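Local atomic coordinates of SusD superfamily protein (Bacteroides fragilis, PDB entry 3L22), a protein that probably binds glycans at the bacterial outer membrane as a SusD-type lipoprotein and binds zinc ions. Residues D13-P18 against E22-G27; S45-D50 against A268-D273. One frame throughout, in Å; residues are numbered along the deposited sequence.

How the interactions relate
Interaction 1 is local: the N-terminal residues 13-18 pack against helix 18-33, which starts within that same segment. Interaction 2 is long-range, setting helix 44-52 against the short helix 267-271, with 217 residues lying between its segments. Along the chain the two come in series, since interaction 1 closes before interaction 2 opens, and helices 18-33 and 44-52 are consecutive. Their centres are 32 Å apart and their nearest atoms about 15 Å apart, so they do not touch. Interaction 1 is at the surface, beside a zinc site, whereas interaction 2 is buried, about 13 Å from the chain centre, and joins an early helix of the SusD fold to a much later part of the sequence.

Interaction 1: residues D13-P18 against E22-G27; sequences DIFTSP and EATLNG
Thr24 is met by two residues of the N-terminal segment, Phe15 directly and Asp13 through one water. That water donates to Asp13 OD1 at 3.0 Å and lies 2.8 Å from Thr24 OG1. The same hydroxyl is also hydrogen-bonded to Arg20 O one turn earlier, so two partners hold it. Ile14 O receives a weak bond from Thr16 N, which closes an inverse gamma turn centred on Phe15; it is the Phe15 ring that does the reaching across to the helix. The Phe15 side chain crosses that of Thr24 at about a right angle: its CE1 lies 3.4 Å from Thr24 OG1, in an oblique approach to the ring, and its CZ is 4.0 Å from Thr24 CB. CG is placed beside the backbone N (chi1 -69°), which lets the ring meet the threonine.

Ser17 then marks the start of helix 18-33 as its N-cap, with OG bonded to Arg20 N. Pro18 occupies the first helical position, and its carbonyl O accepts from Glu22 N at 2.9 Å in a nearly straight bond (N-H...O 168°), the i to i+4 pattern of an alpha-helix. Glu22 CG rests 3.4 Å from that same Pro18 O. Beyond CG the side chain is extended, and OE2 bonds Tyr116 OH; the Glu22 side chain lies about 7 Å from a bound zinc ion, near the zinc ligands Glu119 and His197.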
# COMPACT_ATOMS: atom_id res chain seq x y z
N ASP A 13 18.47 7.08 23.27
CA ASP A 13 17.92 8.23 22.48
C ASP A 13 18.95 9.22 21.92
O ASP A 13 18.84 9.63 20.76
CB ASP A 13 16.91 9.01 23.32
CG ASP A 13 16.14 10.06 22.50
OD1 ASP A 13 15.70 9.72 21.38
OD2 ASP A 13 15.97 11.20 22.97
N ILE A 14 19.89 9.68 22.77
CA ILE A 14 21.16 10.24 22.25
C ILE A 14 21.88 9.04 21.61
O ILE A 14 21.91 7.93 22.19
CB ILE A 14 22.08 10.94 23.33
CG1 ILE A 14 21.32 12.04 24.11
CG2 ILE A 14 23.32 11.54 22.65
CD1 ILE A 14 21.93 12.41 25.50
N PHE A 15 22.42 9.23 20.42
CA PHE A 15 22.96 8.12 19.66
C PHE A 15 24.39 7.83 20.07
O PHE A 15 25.32 8.09 19.32
CB PHE A 15 22.89 8.38 18.16
CG PHE A 15 21.49 8.39 17.58
CD1 PHE A 15 20.34 8.03 18.30
CD2 PHE A 15 21.33 8.73 16.25
CE1 PHE A 15 19.10 8.04 17.71
CE2 PHE A 15 20.10 8.73 15.66
CZ PHE A 15 18.98 8.39 16.38
N THR A 16 24.55 7.27 21.25
CA THR A 16 25.87 6.95 21.78
C THR A 16 26.31 5.55 21.39
O THR A 16 27.42 5.20 21.65
CB THR A 16 25.86 7.04 23.31
OG1 THR A 16 24.86 6.16 23.80
CG2 THR A 16 25.54 8.45 23.77
N SER A 17 25.45 4.74 20.78
CA SER A 17 25.83 3.37 20.39
C SER A 17 24.99 2.90 19.24
O SER A 17 23.91 3.45 19.01
CB SER A 17 25.60 2.40 21.53
OG SER A 17 24.22 2.26 21.76
N PRO A 18 25.48 1.88 18.52
CA PRO A 18 24.71 1.34 17.40
C PRO A 18 23.35 0.80 17.85
O PRO A 18 22.38 0.98 17.13
CB PRO A 18 25.58 0.18 16.89
CG PRO A 18 26.96 0.51 17.31
CD PRO A 18 26.84 1.30 18.59
N GLU A 22 19.77 1.82 16.17
CA GLU A 22 18.88 0.83 15.65
C GLU A 22 17.53 0.77 16.38
O GLU A 22 16.55 0.52 15.74
CB GLU A 22 19.56 -0.53 15.65
CG GLU A 22 20.63 -0.56 14.60
CD GLU A 22 21.48 -1.82 14.62
OE1 GLU A 22 21.08 -2.77 15.28
OE2 GLU A 22 22.54 -1.84 13.94
N ALA A 23 17.50 1.02 17.69
CA ALA A 23 16.24 1.08 18.40
C ALA A 23 15.36 2.18 17.82
O ALA A 23 14.15 2.01 17.66
CB ALA A 23 16.46 1.33 19.95
N THR A 24 15.96 3.33 17.53
CA THR A 24 15.21 4.45 16.96
C THR A 24 14.81 4.12 15.55
O THR A 24 13.68 4.42 15.16
CB THR A 24 16.00 5.75 17.02
OG1 THR A 24 16.46 5.93 18.36
CG2 THR A 24 15.15 6.95 16.63
N LEU A 25 15.68 3.46 14.79
CA LEU A 25 15.33 3.04 13.42
C LEU A 25 14.13 2.10 13.42
O LEU A 25 13.16 2.29 12.65
CB LEU A 25 16.52 2.36 12.73
CG LEU A 25 16.32 1.77 11.33
CD1 LEU A 25 15.82 2.79 10.41
CD2 LEU A 25 17.62 1.19 10.80
N ASN A 26 14.17 1.09 14.29
CA ASN A 26 12.98 0.23 14.44
C ASN A 26 11.73 0.98 14.85
O ASN A 26 10.65 0.60 14.44
CB ASN A 26 13.26 -0.97 15.35
CG ASN A 26 14.17 -2.00 14.65
OD1 ASN A 26 13.95 -2.37 13.46
ND2 ASN A 26 15.20 -2.44 15.35
N GLY A 27 11.88 2.06 15.59
CA GLY A 27 10.73 2.93 15.91
C GLY A 27 10.14 3.59 14.66
O GLY A 27 8.95 3.89 14.65
O HOH W 1 14.91 6.96 20.43

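Interaction 2: residues S45-D50 against A268-D273; sequences SYLVFD and AEYYYD
Leu47 puts one methyl against each of two consecutive tyrosines, Tyr270 and Tyr271, in a contact within the SusD fold between helix 44-52 and the short, weakly bonded helix 267-271. Both tyrosines also touch Met277 of strand 277-279, which pairs antiparallel with strand 56-58, the strand that follows helix 44-52. The CD1 methyl of Leu47 sits over one face of the Tyr270 ring, 3.7 Å from the centroid and 18° off the normal, which meets the geometry of a CH-pi interaction; its offset is toward the rim, with Tyr270 CD1 3.6 Å away. The CD2 methyl instead meets Tyr271 CE2 at 3.7 Å, obliquely, and the two side chains lie alongside each other, running in opposite senses.

With CG anti to its carbonyl carbon (chi1 -67°), Tyr271 brings its hydroxyl OH to 4.0 Å from Asp50 CB, and the Asp50 carboxylate plane is turned 76° from the ring. The acid and the phenol do not bond directly: Asp50 OD2, which also accepts from Gly393 N, takes a hydrogen bond from a water at 2.7 Å, and that water lies in the ring plane, 2.6 Å from Tyr271 OH.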
# COMPACT_ATOMS: atom_id res chain seq x y z
N SER A 45 -5.45 2.51 8.19
CA SER A 45 -5.04 3.23 6.97
C SER A 45 -4.68 2.32 5.81
O SER A 45 -4.81 2.71 4.63
CB SER A 45 -3.95 4.28 7.26
OG SER A 45 -4.45 5.26 8.20
N TYR A 46 -4.36 1.05 6.09
CA TYR A 46 -4.25 0.07 5.03
C TYR A 46 -5.63 -0.38 4.58
O TYR A 46 -5.91 -0.46 3.39
CB TYR A 46 -3.49 -1.12 5.58
CG TYR A 46 -3.11 -2.30 4.70
CD1 TYR A 46 -1.91 -2.32 4.01
CD2 TYR A 46 -3.90 -3.42 4.64
CE1 TYR A 46 -1.50 -3.42 3.27
CE2 TYR A 46 -3.51 -4.55 3.90
CZ TYR A 46 -2.30 -4.55 3.25
OH TYR A 46 -1.88 -5.68 2.61
N LEU A 47 -6.50 -0.65 5.55
CA LEU A 47 -7.89 -0.98 5.29
C LEU A 47 -8.60 0.10 4.45
O LEU A 47 -9.49 -0.21 3.66
CB LEU A 47 -8.66 -1.20 6.60
CG LEU A 47 -8.33 -2.53 7.30
CD1 LEU A 47 -8.50 -2.46 8.83
CD2 LEU A 47 -9.11 -3.66 6.67
N VAL A 48 -8.20 1.36 4.64
CA VAL A 48 -8.71 2.46 3.85
C VAL A 48 -8.62 2.18 2.35
O VAL A 48 -9.58 2.44 1.64
CB VAL A 48 -8.01 3.81 4.20
CG1 VAL A 48 -8.08 4.81 3.03
CG2 VAL A 48 -8.61 4.36 5.46
N PHE A 49 -7.49 1.63 1.89
CA PHE A 49 -7.33 1.39 0.45
C PHE A 49 -8.21 0.27 -0.10
O PHE A 49 -8.62 0.35 -1.27
CB PHE A 49 -5.85 1.30 0.07
CG PHE A 49 -5.12 2.58 0.37
CD1 PHE A 49 -5.35 3.72 -0.42
CD2 PHE A 49 -4.30 2.70 1.47
CE1 PHE A 49 -4.72 4.93 -0.13
CE2 PHE A 49 -3.66 3.91 1.76
CZ PHE A 49 -3.88 5.02 0.94
N ASP A 50 -8.59 -0.71 0.72
CA ASP A 50 -9.58 -1.69 0.31
C ASP A 50 -10.97 -1.12 0.36
O ASP A 50 -11.77 -1.40 -0.53
CB ASP A 50 -9.47 -2.96 1.11
CG ASP A 50 -8.18 -3.72 0.75
OD1 ASP A 50 -8.09 -4.20 -0.42
OD2 ASP A 50 -7.25 -3.72 1.59
N ALA A 268 -7.60 -8.29 10.89
CA ALA A 268 -8.44 -9.44 11.22
C ALA A 268 -9.77 -9.04 11.84
O ALA A 268 -10.79 -9.68 11.58
CB ALA A 268 -7.67 -10.47 12.13
N GLU A 269 -9.76 -7.97 12.62
CA GLU A 269 -10.98 -7.50 13.24
C GLU A 269 -12.00 -6.98 12.22
O GLU A 269 -13.20 -6.99 12.50
CB GLU A 269 -10.67 -6.43 14.28
CG GLU A 269 -10.11 -7.03 15.55
CD GLU A 269 -9.63 -5.98 16.49
OE1 GLU A 269 -8.60 -5.32 16.19
OE2 GLU A 269 -10.33 -5.76 17.49
N TYR A 270 -11.53 -6.57 11.05
CA TYR A 270 -12.42 -6.06 9.99
C TYR A 270 -13.05 -7.15 9.11
O TYR A 270 -14.06 -6.90 8.46
CB TYR A 270 -11.66 -4.98 9.15
CG TYR A 270 -11.76 -3.63 9.78
CD1 TYR A 270 -11.17 -3.37 10.99
CD2 TYR A 270 -12.46 -2.60 9.17
CE1 TYR A 270 -11.26 -2.15 11.59
CE2 TYR A 270 -12.55 -1.35 9.77
CZ TYR A 270 -11.94 -1.15 10.97
OH TYR A 270 -12.01 0.03 11.61
N TYR A 271 -12.46 -8.35 9.10
CA TYR A 271 -12.86 -9.43 8.20
C TYR A 271 -13.42 -10.67 8.90
O TYR A 271 -14.22 -11.38 8.29
CB TYR A 271 -11.67 -9.88 7.34
CG TYR A 271 -11.19 -8.82 6.36
CD1 TYR A 271 -11.94 -8.51 5.24
CD2 TYR A 271 -9.97 -8.17 6.53
CE1 TYR A 271 -11.53 -7.57 4.34
CE2 TYR A 271 -9.53 -7.21 5.62
CZ TYR A 271 -10.33 -6.90 4.54
OH TYR A 271 -9.94 -5.96 3.65
N TYR A 272 -13.04 -10.93 10.14
CA TYR A 272 -13.24 -12.25 10.73
C TYR A 272 -14.66 -12.65 11.04
O TYR A 272 -14.90 -13.84 11.14
CB TYR A 272 -12.41 -12.47 12.02
CG TYR A 272 -13.02 -11.99 13.31
CD1 TYR A 272 -13.30 -10.65 13.50
CD2 TYR A 272 -13.33 -12.89 14.37
CE1 TYR A 272 -13.85 -10.19 14.67
CE2 TYR A 272 -13.91 -12.42 15.58
CZ TYR A 272 -14.14 -11.06 15.70
OH TYR A 272 -14.67 -10.47 16.82
N ASP A 273 -15.57 -11.71 11.26
CA ASP A 273 -16.90 -12.09 11.73
C ASP A 273 -18.06 -11.69 10.82
O ASP A 273 -19.21 -11.89 11.18
CB ASP A 273 -17.13 -11.58 13.17
CG ASP A 273 -17.26 -10.10 13.27
OD1 ASP A 273 -17.18 -9.37 12.23
OD2 ASP A 273 -17.49 -9.65 14.42
O HOH W 2 -7.53 -5.01 3.98